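Local coordinates for S-adenosylmethionine:tRNA ribosyltransferase-isomerase (Thermus thermophilus, PDB 1WDI), which probably transfers and isomerises the ribose moiety of S-adenosylmethionine onto the 7-aminomethyl-7-deazaguanine base of tRNA, giving epoxyqueuosine in queuosine biosynthesis, at residues A[63-68]-A[209-214]; A[205-210]-A[233-238]. One frame throughout, in Å; residues are numbered along the deposited sequence.

Contact 1: residues A[63-68]-A[209-214]; sequences SKVIPA and LHVGPG
Ile66 lays its CD1 methyl over one face of the His210 imidazole, with CD1 3.4 Å from CG of the ring. With CG1 anti to the carbonyl carbon (chi1 -68°), the extended Ile66 chain carries CD1 across. Lys64 O sits at the ring edge, near its plane. The other branch of Ile66, CG2, lies 3.5 Å from Gly214 CA. Ser63, Val65, Leu209 and Val211 send their side chains to one face of the sheet. There the CG2 methyls of Val65 and Val211 lie 3.9 Å apart, and Ser63 OG rests against Val211 CG1. Further along, Ala68 CB presses on Pro213 CB at 3.4 Å, tighter than usual.

This is the parallel pairing of strand 57-73 with strand 203-211 in the mixed sheet. Lys64 N donates to Leu209 O, and Val211 N to Lys64 O at 3.0 Å. Ile66 N then reaches Val211 O. Beyond the end of strand 203-211, at the break in strand 57-73, Gly214 N donates to Ile66 O at 2.6 Å, a bent bond of 138°.

His210 ND1 is buried without a partner in the model. The four hydrogen bonds across are all main-chain, so the strand pairing does not depend on the histidine nitrogens.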
loop_
_atom_site.group_PDB
_atom_site.type_symbol
_atom_site.label_atom_id
_atom_site.label_comp_id
_atom_site.label_asym_id
_atom_site.label_seq_id
_atom_site.Cartn_x
_atom_site.Cartn_y
_atom_site.Cartn_z
ATOM N N SER A 63 6.449 2.975 -0.111
ATOM C CA SER A 63 6.574 2.702 -1.535
ATOM C C SER A 63 7.928 3.109 -2.094
ATOM O O SER A 63 8.445 4.182 -1.784
ATOM C CB SER A 63 5.466 3.424 -2.308
ATOM O OG SER A 63 4.194 2.884 -1.993
ATOM N N LYS A 64 8.499 2.233 -2.912
ATOM C CA LYS A 64 9.781 2.496 -3.549
ATOM C C LYS A 64 9.558 2.382 -5.050
ATOM O O LYS A 64 9.083 1.355 -5.545
ATOM C CB LYS A 64 10.830 1.481 -3.102
ATOM C CG LYS A 64 12.188 1.651 -3.761
ATOM C CD LYS A 64 13.140 0.547 -3.331
ATOM C CE LYS A 64 14.499 0.685 -3.998
ATOM N NZ LYS A 64 15.432 -0.394 -3.560
ATOM N N VAL A 65 9.890 3.445 -5.772
ATOM C CA VAL A 65 9.704 3.454 -7.210
ATOM C C VAL A 65 10.793 2.676 -7.931
ATOM O O VAL A 65 11.977 2.795 -7.616
ATOM C CB VAL A 65 9.674 4.901 -7.760
ATOM C CG1 VAL A 65 9.507 4.884 -9.273
ATOM C CG2 VAL A 65 8.534 5.675 -7.112
ATOM N N ILE A 66 10.372 1.864 -8.891
ATOM C CA ILE A 66 11.294 1.080 -9.698
ATOM C C ILE A 66 11.192 1.615 -11.126
ATOM O O ILE A 66 10.239 1.316 -11.843
ATOM C CB ILE A 66 10.929 -0.422 -9.675
ATOM C CG1 ILE A 66 11.174 -0.989 -8.273
ATOM C CG2 ILE A 66 11.751 -1.181 -10.713
ATOM C CD1 ILE A 66 10.916 -2.475 -8.156
ATOM N N PRO A 67 12.168 2.441 -11.542
ATOM C CA PRO A 67 12.210 3.038 -12.881
ATOM C C PRO A 67 12.223 2.003 -14.004
ATOM O O PRO A 67 12.436 0.816 -13.766
ATOM C CB PRO A 67 13.495 3.862 -12.851
ATOM C CG PRO A 67 13.599 4.262 -11.415
ATOM C CD PRO A 67 13.258 2.973 -10.705
ATOM N N ALA A 68 12.004 2.469 -15.230
ATOM C CA ALA A 68 11.988 1.590 -16.393
ATOM C C ALA A 68 13.142 1.895 -17.341
ATOM O O ALA A 68 13.364 3.044 -17.718
ATOM C CB ALA A 68 10.665 1.727 -17.130
ATOM N N LEU A 209 7.115 -1.651 -0.679
ATOM C CA LEU A 209 6.174 -2.034 -1.722
ATOM C C LEU A 209 6.792 -1.484 -3.009
ATOM O O LEU A 209 7.054 -0.287 -3.104
ATOM C CB LEU A 209 4.802 -1.384 -1.504
ATOM C CG LEU A 209 3.832 -1.563 -2.680
ATOM C CD1 LEU A 209 3.515 -3.043 -2.861
ATOM C CD2 LEU A 209 2.558 -0.772 -2.441
ATOM N N HIS A 210 7.052 -2.348 -3.984
ATOM C CA HIS A 210 7.634 -1.882 -5.242
ATOM C C HIS A 210 6.552 -1.324 -6.159
ATOM O O HIS A 210 5.543 -1.980 -6.399
ATOM C CB HIS A 210 8.363 -3.020 -5.969
ATOM C CG HIS A 210 9.557 -3.543 -5.235
ATOM N ND1 HIS A 210 10.493 -2.719 -4.651
ATOM C CD2 HIS A 210 9.987 -4.809 -5.023
ATOM C CE1 HIS A 210 11.449 -3.453 -4.110
ATOM N NE2 HIS A 210 11.166 -4.725 -4.323
ATOM N N VAL A 211 6.762 -0.109 -6.655
ATOM C CA VAL A 211 5.810 0.526 -7.564
ATOM C C VAL A 211 6.584 1.173 -8.704
ATOM O O VAL A 211 7.813 1.218 -8.680
ATOM C CB VAL A 211 4.979 1.635 -6.867
ATOM C CG1 VAL A 211 4.321 1.087 -5.607
ATOM C CG2 VAL A 211 5.865 2.833 -6.549
ATOM N N GLY A 212 5.864 1.677 -9.698
ATOM C CA GLY A 212 6.521 2.328 -10.817
ATOM C C GLY A 212 6.589 1.485 -12.075
ATOM O O GLY A 212 6.290 0.294 -12.043
ATOM N N PRO A 213 6.999 2.088 -13.207
ATOM C CA PRO A 213 7.123 1.432 -14.513
ATOM C C PRO A 213 7.889 0.113 -14.473
ATOM O O PRO A 213 7.517 -0.852 -15.141
ATOM C CB PRO A 213 7.840 2.484 -15.354
ATOM C CG PRO A 213 7.342 3.765 -14.775
ATOM C CD PRO A 213 7.423 3.496 -13.292
ATOM N N GLY A 214 8.959 0.081 -13.685
ATOM C CA GLY A 214 9.774 -1.113 -13.581
ATOM C C GLY A 214 9.087 -2.350 -13.030
ATOM O O GLY A 214 9.708 -3.409 -12.950
#

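Contact 2: residues A[205-210]-A[233-238]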
loop_
_atom_site.group_PDB
_atom_site.type_symbol
_atom_site.label_atom_id
_atom_site.label_comp_id
_atom_site.label_asym_id
_atom_site.label_seq_id
_atom_site.Cartn_x
_atom_site.Cartn_y
_atom_site.Cartn_z
ATOM N N ARG A 205 8.750 -0.310 12.179
ATOM C CA ARG A 205 9.451 -1.040 11.122
ATOM C C ARG A 205 8.813 -0.806 9.758
ATOM O O ARG A 205 7.587 -0.740 9.647
ATOM C CB ARG A 205 9.441 -2.537 11.437
ATOM C CG ARG A 205 9.969 -2.894 12.816
ATOM C CD ARG A 205 11.467 -2.643 12.938
ATOM N NE ARG A 205 11.966 -3.086 14.234
ATOM C CZ ARG A 205 13.253 -3.196 14.540
ATOM N NH1 ARG A 205 14.178 -2.894 13.637
ATOM N NH2 ARG A 205 13.611 -3.614 15.745
ATOM N N PHE A 206 9.643 -0.703 8.719
ATOM C CA PHE A 206 9.137 -0.456 7.375
ATOM C C PHE A 206 9.560 -1.478 6.312
ATOM O O PHE A 206 10.753 -1.745 6.127
ATOM C CB PHE A 206 9.575 0.936 6.892
ATOM C CG PHE A 206 9.109 2.072 7.772
ATOM C CD1 PHE A 206 9.675 2.282 9.028
ATOM C CD2 PHE A 206 8.117 2.940 7.334
ATOM C CE1 PHE A 206 9.259 3.341 9.834
ATOM C CE2 PHE A 206 7.690 4.005 8.132
ATOM C CZ PHE A 206 8.263 4.206 9.384
ATOM N N LEU A 207 8.581 -2.057 5.620
ATOM C CA LEU A 207 8.896 -2.976 4.533
ATOM C C LEU A 207 8.660 -2.162 3.260
ATOM O O LEU A 207 8.100 -1.060 3.315
ATOM C CB LEU A 207 8.013 -4.230 4.568
ATOM C CG LEU A 207 6.488 -4.127 4.665
ATOM C CD1 LEU A 207 5.889 -3.715 3.331
ATOM C CD2 LEU A 207 5.949 -5.482 5.091
ATOM N N THR A 208 9.076 -2.697 2.121
ATOM C CA THR A 208 8.950 -1.971 0.865
ATOM C C THR A 208 7.967 -2.525 -0.156
ATOM O O THR A 208 7.982 -3.711 -0.469
ATOM C CB THR A 208 10.324 -1.879 0.164
ATOM O OG1 THR A 208 11.305 -1.386 1.085
ATOM C CG2 THR A 208 10.248 -0.957 -1.028
ATOM N N LEU A 209 7.115 -1.651 -0.679
ATOM C CA LEU A 209 6.174 -2.034 -1.722
ATOM C C LEU A 209 6.792 -1.484 -3.009
ATOM O O LEU A 209 7.054 -0.287 -3.104
ATOM C CB LEU A 209 4.802 -1.384 -1.504
ATOM C CG LEU A 209 3.832 -1.563 -2.680
ATOM C CD1 LEU A 209 3.515 -3.043 -2.861
ATOM C CD2 LEU A 209 2.558 -0.772 -2.441
ATOM N N HIS A 210 7.052 -2.348 -3.984
ATOM C CA HIS A 210 7.634 -1.882 -5.242
ATOM C C HIS A 210 6.552 -1.324 -6.159
ATOM O O HIS A 210 5.543 -1.980 -6.399
ATOM C CB HIS A 210 8.363 -3.020 -5.969
ATOM C CG HIS A 210 9.557 -3.543 -5.235
ATOM N ND1 HIS A 210 10.493 -2.719 -4.651
ATOM C CD2 HIS A 210 9.987 -4.809 -5.023
ATOM C CE1 HIS A 210 11.449 -3.453 -4.110
ATOM N NE2 HIS A 210 11.166 -4.725 -4.323
ATOM N N TYR A 233 6.982 -6.851 -3.414
ATOM C CA TYR A 233 7.464 -6.178 -2.212
ATOM C C TYR A 233 8.840 -6.672 -1.793
ATOM O O TYR A 233 9.347 -7.664 -2.309
ATOM C CB TYR A 233 6.487 -6.433 -1.060
ATOM C CG TYR A 233 6.382 -7.904 -0.718
ATOM C CD1 TYR A 233 7.338 -8.526 0.090
ATOM C CD2 TYR A 233 5.365 -8.691 -1.261
ATOM C CE1 TYR A 233 7.287 -9.900 0.345
ATOM C CE2 TYR A 233 5.302 -10.057 -1.015
ATOM C CZ TYR A 233 6.266 -10.657 -0.211
ATOM O OH TYR A 233 6.200 -12.011 0.034
ATOM N N ALA A 234 9.430 -5.974 -0.832
ATOM C CA ALA A 234 10.731 -6.357 -0.311
ATOM C C ALA A 234 10.715 -6.143 1.190
ATOM O O ALA A 234 10.279 -5.100 1.672
ATOM C CB ALA A 234 11.838 -5.520 -0.957
ATOM N N ILE A 235 11.167 -7.146 1.929
ATOM C CA ILE A 235 11.219 -7.043 3.375
ATOM C C ILE A 235 12.672 -6.991 3.830
ATOM O O ILE A 235 13.418 -7.956 3.668
ATOM C CB ILE A 235 10.532 -8.239 4.051
ATOM C CG1 ILE A 235 9.062 -8.307 3.624
ATOM C CG2 ILE A 235 10.657 -8.108 5.565
ATOM C CD1 ILE A 235 8.301 -9.427 4.262
ATOM N N PRO A 236 13.094 -5.850 4.396
ATOM C CA PRO A 236 14.466 -5.678 4.880
ATOM C C PRO A 236 14.818 -6.745 5.908
ATOM O O PRO A 236 13.955 -7.207 6.666
ATOM C CB PRO A 236 14.441 -4.278 5.496
ATOM C CG PRO A 236 13.435 -3.563 4.648
ATOM C CD PRO A 236 12.332 -4.594 4.529
ATOM N N GLU A 237 16.087 -7.129 5.940
ATOM C CA GLU A 237 16.551 -8.140 6.881
ATOM C C GLU A 237 16.234 -7.777 8.328
ATOM O O GLU A 237 15.814 -8.632 9.108
ATOM C CB GLU A 237 18.058 -8.335 6.734
ATOM C CG GLU A 237 18.499 -8.736 5.342
ATOM C CD GLU A 237 19.982 -8.524 5.141
ATOM O OE1 GLU A 237 20.784 -9.249 5.772
ATOM O OE2 GLU A 237 20.344 -7.621 4.365
ATOM N N GLU A 238 16.449 -6.516 8.694
ATOM C CA GLU A 238 16.184 -6.071 10.063
ATOM C C GLU A 238 14.701 -6.188 10.412
ATOM O O GLU A 238 14.347 -6.446 11.561
ATOM C CB GLU A 238 16.644 -4.616 10.254
ATOM C CG GLU A 238 15.860 -3.607 9.431
ATOM C CD GLU A 238 16.492 -2.222 9.422
ATOM O OE1 GLU A 238 16.539 -1.562 10.488
ATOM O OE2 GLU A 238 16.944 -1.792 8.338
HETATM O O HOH W 1 14.062 -1.261 11.369
#
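The main chain of Thr208 pairs with that of Ala234 through two short hydrogen bonds. Thr208 N gives its hydrogen to Ala234 O at 2.7 Å, nearly straight at 164°. Ala234 N answers to Thr208 O, also at 2.7 Å, with the donor tilted 16° from the carbonyl plane. The two residues form a hydrogen-bonded antiparallel pair. Their side chains leave on the same face as the imidazole of His210, which the Ala234 methyl meets. That methyl comes obliquely to the ring, CB to NE2 3.5 Å. NE2 is buried here and has no partner in the model.

Leu209 and Tyr233 follow as a non-hydrogen-bonded pair on the other face. Tyr233 CB lies 3.2 Å from Thr208 O. The phenol OH is hydrogen-bonded to Ser266 OG, at the end of helix 258-266, whose Ala263 also touches the Tyr233 side chain.

The ring of Pro236 rests against the other strand, with CG 3.6 Å from Phe206 O and CD near Leu207 CA. Pro236 is the N-cap residue of helix 237-248.

At the far end Arg205 and Glu238 are joined through water. NH1 of Arg205 donates to the water at 2.8 Å, and the water donates to OE1 of Glu238 at 2.6 Å. The charged atoms themselves stay too far apart for a salt bridge, and the guanidinium and carboxylate planes stand 72° apart. Glu203 is the salt-bridge partner of Arg205, through NH2.

Strands 203-211 and 231-235 are successive strands of the model and antiparallel neighbours in the mixed sheet. Strand 231-235 then passes through the N-cap Pro236 straight into helix 237-248.

How the contacts relate
Both contacts use strand 203-211 and share Leu209 and His210. Their centres lie 13 Å apart. In the mixed sheet this strand runs between strand 57-73, its parallel partner in contact 1, and strand 231-235, its antiparallel partner in contact 2. Along the chain, 63-68 comes first, then 205-210 overlapping 209-214, and last 233-238. The contacts also touch directly, Lys64 CB to Thr208 CG2 at 3.3 Å. The imidazole of His210 thus has packing partners from both neighbouring strands. Contact 2 continues into helix 237-248, while contact 1 runs out past the end of strand 203-211. Contact 1 is the long-range link, and contact 2 joins strands close in sequence.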